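Local structure of D-alanyl transferase DltD (Enterococcus faecalis, 6O93) at residues A[42-47]-A[71-76]; A[54-59]-A[353-358]; A[99-104]-A[290-295]. The protein probably transfers D-alanine onto lipoteichoic acid at the cell membrane, a step in building the Gram-positive cell wall. One frame throughout, in Å; residues are numbered along the deposited sequence.

Contact 1: residues A[42-47]-A[71-76]. With NA (sodium ion), chain K; PO4 (phosphate ion), chain F.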
# COMPACT_ATOMS: atom_id res chain seq x y z
N PRO A 42 -8.52 5.70 2.50
CA PRO A 42 -7.22 5.07 2.77
C PRO A 42 -6.49 4.75 1.47
O PRO A 42 -7.06 4.16 0.55
CB PRO A 42 -7.59 3.79 3.54
CG PRO A 42 -8.99 3.49 3.11
CD PRO A 42 -9.65 4.83 2.88
N PHE A 43 -5.23 5.17 1.40
CA PHE A 43 -4.33 4.85 0.30
C PHE A 43 -3.36 3.79 0.81
O PHE A 43 -2.40 4.12 1.50
CB PHE A 43 -3.57 6.08 -0.19
CG PHE A 43 -4.33 6.94 -1.16
CD1 PHE A 43 -5.67 7.24 -0.95
CD2 PHE A 43 -3.69 7.48 -2.26
CE1 PHE A 43 -6.35 8.05 -1.84
CE2 PHE A 43 -4.37 8.28 -3.15
CZ PHE A 43 -5.71 8.57 -2.94
N PHE A 44 -3.62 2.53 0.47
CA PHE A 44 -2.72 1.45 0.82
C PHE A 44 -1.60 1.37 -0.22
O PHE A 44 -1.86 1.20 -1.41
CB PHE A 44 -3.47 0.12 0.89
CG PHE A 44 -4.63 0.14 1.85
CD1 PHE A 44 -4.43 0.02 3.21
CD2 PHE A 44 -5.93 0.26 1.38
CE1 PHE A 44 -5.49 0.03 4.10
CE2 PHE A 44 -7.00 0.26 2.26
CZ PHE A 44 -6.78 0.15 3.62
N GLY A 45 -0.36 1.49 0.24
CA GLY A 45 0.79 1.43 -0.65
C GLY A 45 2.09 1.25 0.11
O GLY A 45 2.10 0.65 1.19
N SER A 46 3.19 1.76 -0.45
CA SER A 46 4.48 1.67 0.22
C SER A 46 5.26 2.97 0.03
O SER A 46 4.68 4.06 0.17
CB SER A 46 5.25 0.44 -0.28
OG SER A 46 5.32 0.39 -1.69
N SER A 47 6.56 2.90 -0.27
CA SER A 47 7.40 4.08 -0.21
C SER A 47 7.02 5.15 -1.23
O SER A 47 7.35 6.32 -1.04
CB SER A 47 8.87 3.70 -0.40
OG SER A 47 9.10 3.09 -1.66
N PHE A 71 -5.66 9.25 2.99
CA PHE A 71 -5.01 8.89 4.25
C PHE A 71 -3.93 7.88 3.90
O PHE A 71 -4.22 6.70 3.68
CB PHE A 71 -6.00 8.35 5.27
CG PHE A 71 -5.49 8.41 6.68
CD1 PHE A 71 -4.51 7.53 7.12
CD2 PHE A 71 -5.99 9.34 7.57
CE1 PHE A 71 -4.04 7.59 8.42
CE2 PHE A 71 -5.52 9.40 8.87
CZ PHE A 71 -4.54 8.52 9.29
N LEU A 72 -2.68 8.33 3.85
CA LEU A 72 -1.58 7.50 3.38
C LEU A 72 -1.25 6.43 4.40
O LEU A 72 -0.94 6.73 5.56
CB LEU A 72 -0.36 8.37 3.09
CG LEU A 72 -0.63 9.57 2.16
CD1 LEU A 72 0.66 10.33 1.85
CD2 LEU A 72 -1.31 9.13 0.88
N LEU A 73 -1.32 5.16 3.98
CA LEU A 73 -1.06 4.02 4.85
C LEU A 73 -0.02 3.14 4.18
O LEU A 73 -0.34 2.38 3.25
CB LEU A 73 -2.33 3.25 5.15
CG LEU A 73 -3.41 4.03 5.90
CD1 LEU A 73 -4.73 3.27 5.90
CD2 LEU A 73 -2.97 4.31 7.33
N GLY A 74 1.22 3.24 4.63
CA GLY A 74 2.30 2.42 4.12
C GLY A 74 3.60 3.19 4.10
O GLY A 74 3.65 4.39 4.33
N GLU A 75 4.66 2.45 3.84
CA GLU A 75 6.00 3.01 3.66
C GLU A 75 6.86 1.92 3.03
O GLU A 75 6.35 0.87 2.63
CB GLU A 75 6.58 3.52 4.99
CG GLU A 75 6.75 2.44 6.05
CD GLU A 75 7.55 2.93 7.24
OE1 GLU A 75 7.98 2.09 8.06
OE2 GLU A 75 7.76 4.16 7.36
N ALA A 76 8.16 2.18 2.94
CA ALA A 76 9.09 1.16 2.46
C ALA A 76 8.98 -0.09 3.31
O ALA A 76 9.14 -0.03 4.54
CB ALA A 76 10.52 1.70 2.48
NA NA K . 7.00 1.18 -3.80
P PO4 F . 8.87 -0.73 -1.30
O1 PO4 F . 8.21 -1.64 -0.30
O2 PO4 F . 8.70 -1.30 -2.69
O3 PO4 F . 10.34 -0.60 -0.99
O4 PO4 F . 8.23 0.64 -1.24

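Contact 2: residues A[54-59]-A[353-358]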
# COMPACT_ATOMS: atom_id res chain seq x y z
N ALA A 54 3.36 19.15 -6.06
CA ALA A 54 2.12 19.88 -6.28
C ALA A 54 1.02 18.99 -6.85
O ALA A 54 -0.16 19.33 -6.74
CB ALA A 54 2.36 21.07 -7.21
N PHE A 55 1.39 17.86 -7.44
CA PHE A 55 0.44 16.98 -8.12
C PHE A 55 0.17 15.70 -7.36
O PHE A 55 -0.55 14.83 -7.86
CB PHE A 55 0.96 16.68 -9.53
CG PHE A 55 1.51 17.88 -10.22
CD1 PHE A 55 0.68 18.73 -10.93
CD2 PHE A 55 2.86 18.19 -10.12
CE1 PHE A 55 1.19 19.85 -11.55
CE2 PHE A 55 3.37 19.31 -10.74
CZ PHE A 55 2.53 20.14 -11.45
N HIS A 56 0.73 15.55 -6.16
CA HIS A 56 0.39 14.44 -5.30
C HIS A 56 -1.08 14.55 -4.88
O HIS A 56 -1.56 15.66 -4.62
CB HIS A 56 1.30 14.44 -4.07
CG HIS A 56 1.22 13.19 -3.24
ND1 HIS A 56 0.20 12.95 -2.35
CD2 HIS A 56 2.05 12.12 -3.16
CE1 HIS A 56 0.40 11.79 -1.75
NE2 HIS A 56 1.51 11.26 -2.23
N PRO A 57 -1.81 13.44 -4.80
CA PRO A 57 -3.24 13.53 -4.45
C PRO A 57 -3.51 14.25 -3.13
O PRO A 57 -4.54 14.91 -3.01
CB PRO A 57 -3.68 12.06 -4.39
CG PRO A 57 -2.74 11.36 -5.30
CD PRO A 57 -1.42 12.06 -5.15
N SER A 58 -2.62 14.12 -2.14
CA SER A 58 -2.82 14.83 -0.88
C SER A 58 -2.79 16.34 -1.08
O SER A 58 -3.50 17.07 -0.38
CB SER A 58 -1.74 14.42 0.13
OG SER A 58 -1.89 13.07 0.51
N VAL A 59 -1.99 16.83 -2.03
CA VAL A 59 -1.90 18.27 -2.26
C VAL A 59 -3.04 18.75 -3.14
O VAL A 59 -3.66 19.78 -2.86
CB VAL A 59 -0.53 18.62 -2.88
CG1 VAL A 59 -0.42 20.12 -3.10
CG2 VAL A 59 0.60 18.11 -1.99
N ARG A 353 3.97 13.80 -13.06
CA ARG A 353 2.88 13.48 -13.97
C ARG A 353 2.23 12.14 -13.65
O ARG A 353 1.07 11.93 -14.02
CB ARG A 353 3.38 13.48 -15.41
CG ARG A 353 3.81 14.86 -15.91
CD ARG A 353 4.16 14.80 -17.39
NE ARG A 353 3.00 14.45 -18.20
CZ ARG A 353 3.07 13.91 -19.41
NH1 ARG A 353 4.25 13.65 -19.97
NH2 ARG A 353 1.95 13.63 -20.07
N GLY A 354 2.94 11.23 -12.99
CA GLY A 354 2.33 9.97 -12.60
C GLY A 354 1.25 10.16 -11.55
O GLY A 354 0.14 9.62 -11.68
N TRP A 355 1.55 10.92 -10.50
CA TRP A 355 0.54 11.17 -9.47
C TRP A 355 -0.63 11.98 -10.03
O TRP A 355 -1.78 11.74 -9.65
CB TRP A 355 1.18 11.89 -8.29
CG TRP A 355 1.87 10.97 -7.34
CD1 TRP A 355 3.20 10.96 -7.03
CD2 TRP A 355 1.27 9.90 -6.60
NE1 TRP A 355 3.46 9.96 -6.12
CE2 TRP A 355 2.30 9.29 -5.84
CE3 TRP A 355 -0.03 9.40 -6.49
CZ2 TRP A 355 2.06 8.21 -5.00
CZ3 TRP A 355 -0.26 8.33 -5.64
CH2 TRP A 355 0.78 7.75 -4.91
N LEU A 356 -0.35 12.93 -10.92
CA LEU A 356 -1.44 13.68 -11.55
C LEU A 356 -2.39 12.73 -12.29
O LEU A 356 -3.61 12.86 -12.18
CB LEU A 356 -0.87 14.72 -12.52
CG LEU A 356 -1.91 15.59 -13.24
CD1 LEU A 356 -2.61 16.52 -12.24
CD2 LEU A 356 -1.28 16.38 -14.37
N ALA A 357 -1.83 11.77 -13.04
CA ALA A 357 -2.67 10.80 -13.73
C ALA A 357 -3.43 9.93 -12.73
O ALA A 357 -4.63 9.67 -12.91
CB ALA A 357 -1.81 9.93 -14.65
N VAL A 358 -2.76 9.47 -11.68
CA VAL A 358 -3.44 8.68 -10.65
C VAL A 358 -4.52 9.51 -9.99
O VAL A 358 -5.64 9.03 -9.76
CB VAL A 358 -2.42 8.15 -9.62
CG1 VAL A 358 -3.14 7.57 -8.42
CG2 VAL A 358 -1.51 7.12 -10.26

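Contact 3: residues A[99-104]-A[290-295]. With NA (sodium ion), chain K.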
# COMPACT_ATOMS: atom_id res chain seq x y z
N ALA A 99 -11.57 2.79 -1.11
CA ALA A 99 -10.15 2.74 -0.80
C ALA A 99 -9.35 2.76 -2.10
O ALA A 99 -9.88 2.51 -3.19
CB ALA A 99 -9.80 1.50 0.01
N VAL A 100 -8.07 3.08 -1.97
CA VAL A 100 -7.13 3.07 -3.08
C VAL A 100 -5.98 2.16 -2.69
O VAL A 100 -5.47 2.23 -1.57
CB VAL A 100 -6.62 4.49 -3.41
CG1 VAL A 100 -5.61 4.44 -4.54
CG2 VAL A 100 -7.79 5.39 -3.79
N PHE A 101 -5.58 1.29 -3.62
CA PHE A 101 -4.53 0.30 -3.37
C PHE A 101 -3.48 0.43 -4.46
O PHE A 101 -3.76 0.16 -5.63
CB PHE A 101 -5.11 -1.12 -3.34
CG PHE A 101 -4.21 -2.14 -2.70
CD1 PHE A 101 -3.11 -2.64 -3.38
CD2 PHE A 101 -4.46 -2.59 -1.42
CE1 PHE A 101 -2.28 -3.58 -2.80
CE2 PHE A 101 -3.63 -3.53 -0.82
CZ PHE A 101 -2.54 -4.02 -1.51
N ILE A 102 -2.28 0.85 -4.08
CA ILE A 102 -1.20 1.07 -5.03
C ILE A 102 -0.29 -0.15 -5.00
O ILE A 102 0.44 -0.38 -4.02
CB ILE A 102 -0.43 2.36 -4.72
CG1 ILE A 102 -1.36 3.56 -4.87
CG2 ILE A 102 0.78 2.50 -5.65
CD1 ILE A 102 -0.77 4.86 -4.41
N LEU A 103 -0.33 -0.94 -6.07
CA LEU A 103 0.54 -2.09 -6.19
C LEU A 103 1.95 -1.65 -6.59
O LEU A 103 2.14 -0.63 -7.25
CB LEU A 103 -0.01 -3.07 -7.22
CG LEU A 103 -1.17 -3.94 -6.75
CD1 LEU A 103 -2.08 -4.32 -7.91
CD2 LEU A 103 -0.65 -5.19 -6.05
N SER A 104 2.93 -2.43 -6.16
CA SER A 104 4.31 -2.25 -6.59
C SER A 104 4.78 -3.55 -7.22
O SER A 104 4.79 -4.59 -6.53
CB SER A 104 5.22 -1.85 -5.43
OG SER A 104 4.94 -0.54 -4.97
N VAL A 290 -12.73 -0.47 -4.36
CA VAL A 290 -11.30 -0.23 -4.38
C VAL A 290 -10.84 0.12 -5.79
O VAL A 290 -11.24 -0.54 -6.76
CB VAL A 290 -10.52 -1.46 -3.86
CG1 VAL A 290 -9.03 -1.15 -3.79
CG2 VAL A 290 -11.06 -1.89 -2.51
N LEU A 291 -10.00 1.14 -5.89
CA LEU A 291 -9.28 1.45 -7.12
C LEU A 291 -7.84 0.97 -6.98
O LEU A 291 -7.12 1.42 -6.08
CB LEU A 291 -9.32 2.95 -7.42
CG LEU A 291 -8.44 3.43 -8.58
CD1 LEU A 291 -8.87 2.80 -9.89
CD2 LEU A 291 -8.47 4.94 -8.67
N PHE A 292 -7.43 0.06 -7.86
CA PHE A 292 -6.07 -0.47 -7.86
C PHE A 292 -5.23 0.27 -8.89
O PHE A 292 -5.67 0.51 -10.01
CB PHE A 292 -6.08 -1.97 -8.15
CG PHE A 292 -6.78 -2.78 -7.10
CD1 PHE A 292 -8.15 -3.00 -7.17
CD2 PHE A 292 -6.08 -3.32 -6.03
CE1 PHE A 292 -8.80 -3.75 -6.20
CE2 PHE A 292 -6.72 -4.06 -5.06
CZ PHE A 292 -8.08 -4.27 -5.14
N VAL A 293 -4.00 0.61 -8.50
CA VAL A 293 -3.08 1.36 -9.34
C VAL A 293 -1.83 0.51 -9.56
O VAL A 293 -1.28 -0.05 -8.61
CB VAL A 293 -2.71 2.71 -8.72
CG1 VAL A 293 -1.75 3.48 -9.62
CG2 VAL A 293 -3.96 3.53 -8.44
N ILE A 294 -1.40 0.41 -10.82
CA ILE A 294 -0.17 -0.29 -11.17
C ILE A 294 0.76 0.73 -11.82
O ILE A 294 0.45 1.26 -12.89
CB ILE A 294 -0.42 -1.47 -12.13
CG1 ILE A 294 -1.43 -2.45 -11.52
CG2 ILE A 294 0.90 -2.19 -12.42
CD1 ILE A 294 -1.81 -3.58 -12.45
N PRO A 295 1.91 1.03 -11.23
CA PRO A 295 2.80 2.03 -11.82
C PRO A 295 3.73 1.40 -12.84
O PRO A 295 3.86 0.17 -12.91
CB PRO A 295 3.59 2.55 -10.61
CG PRO A 295 3.71 1.34 -9.74
CD PRO A 295 2.43 0.55 -9.94
NA NA K . 7.00 1.18 -3.80

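Contact 1: residues A[42-47]-A[71-76]
Leu73 offers the main bump of this parallel pair: its CD1 fills the notch that Pro42 and Phe44 form on one side of it, 3.7 Å from Pro42 CB and 3.8 Å from Phe44 CE1. Leu73 CG stands anti to its own carbonyl carbon (chi1 -63°), which lays the side chain parallel to that of Phe44. On the face of Phe43 and Leu72 the fit is simpler, Leu72 CD2 resting 3.9 Å from Phe43 CB while the Phe43 ring turns from the Leu72 strand toward Val100. The backbones are laced by Phe43 N to Phe71 O, Leu73 N to Phe43 O and Gly45 N to Leu73 O; the first is nearly straight at 175°. Past the strands Gly74 lies against Gly45, its CA making a CA-H...O contact of 3.4 Å with Gly45 O. Ser47, just past the strand, holds a phosphate, probably a component of the crystallisation solution, that Gly77 N also bonds. Phosphate O4 accepts from Ser47 N and, at 2.6 Å, from Ser47 OG, while Ala76 CB packs 3.9 Å from Ser47 CB. Ser46 OG binds the sodium ion at 2.8 Å, with phosphate O4, Glu48 and Ser104 as further ligands. Ser47 OG also bonds to His349, consistent with an SGNH-type Ser-His-Asp triad completed by Asp346. Strands 40-44 and 69-73 flank helix 57-63 in sequence as a beta-alpha-beta unit; strand 98-102 pairs with the other side of 40-44, helix 80-90 covers Phe44 and Leu73, and helix 29-36 touches Pro42 and Phe71.

Contact 2: residues A[54-59]-A[353-358]
Trp355 meets His56 and Pro57 with its indole, and the two neighbours approach it differently. The imidazole of His56 runs beside the indole, with CD2 over one face, 3.9 Å from Trp355 CE2 and offset toward the rim. The planes are inclined at 42° and the centroids of the imidazole and the six-membered ring are 4.7 Å apart, so the pair is oblique. Pro57 crosses the indole at about a right angle, pressing CD to 3.3 Å from Trp355 CE3, with CG close behind. One residue before His56 and one after Trp355, Phe55 and Leu356 slant across each other, CB to CB at 4.0 Å, while Phe55 O lies 3.4 Å from Trp355 CB. No hydrogen bond joins the segments; the grip is apolar and aromatic. Both imidazole nitrogens of His56 are engaged on its own side: ND1 accepts from Ser58 N, 3.1 Å away and nearly in the ring plane, and NE2 bonds to Leu49 O. CG of His56 anti to the backbone N (chi1 -169°) lets the ring reach both Ser58 N and the indole. Phe52 stacks on the same ring, and helix 220-233 touches Phe55 and Leu356. His56 is an N-cap residue, its side chain capping helix 57-63, and the contact is a helix start packed on helix 352-367, close to the probable SGNH-type catalytic site.

Contact 3: residues A[99-104]-A[290-295]
Four backbone hydrogen bonds tie Ala99, Phe101 and Leu103 to Leu291 and Val293 in a regular parallel ladder. Leu291 N donates to Ala99 O at 3.0 Å and Phe101 N to Leu291 O at 2.9 Å; Val293 N to Phe101 O and Leu103 N to Val293 O continue the alternation. The last is the most bent at hydrogen, 148°. Beyond it Pro295 CD nudges Leu103 O at 3.0 Å, and Ser104 OG binds the sodium ion at 2.9 Å, together with Ser46 and Glu48. On one face the rings of Phe101 and Phe292 cross at a slant, planes at 44°, with Phe292 CD2 3.6 Å from Phe101 CB. With CG anti to the backbone N (chi1 -163°), the base of the Phe101 ring touches Phe292 CD2 and CE2 while its far end extends off the partner strand. Val290 CG1 sits over one face of the Phe292 ring and also touches Phe101 CB. The other face carries Ile102 and Val293, which lie abreast with Ile102 CG1 4.2 Å from Val293 CB. Leu103 CD1 and Ile294 CG1 pack at the C-terminal end of the pair. The ladder occupies the interior of a five-stranded parallel sheet, with strands 40-44 and 331-333 on its flanks; helix 272-285 covers Val290 and Phe292, and helix 352-367 covers Leu291, Ile102 and Val293.

How the contacts relate
Contacts 1 and 3 are adjoining pieces of one parallel sheet, joined where strand 40-44 meets 98-102: Phe44 N lies 2.8 Å from Val100 O and Phe44 O 2.7 Å from Ile102 N, both probable hydrogen bonds. The loops after strands 40-44 and 98-102 converge on the sodium ion, with Ser46 OG 3.4 Å from Ser104 OG. Contact 2 packs helices onto this sheet. Its His56 CE1 is 3.9 Å from Leu72 CD1 of contact 1, while Trp355 CH2 presses 3.3 Å from Ile102 CD1 of contact 3. The Trp355 side chain is about 9 Å from the sodium ion, so contact 2 borders the site from outside its ligand shell.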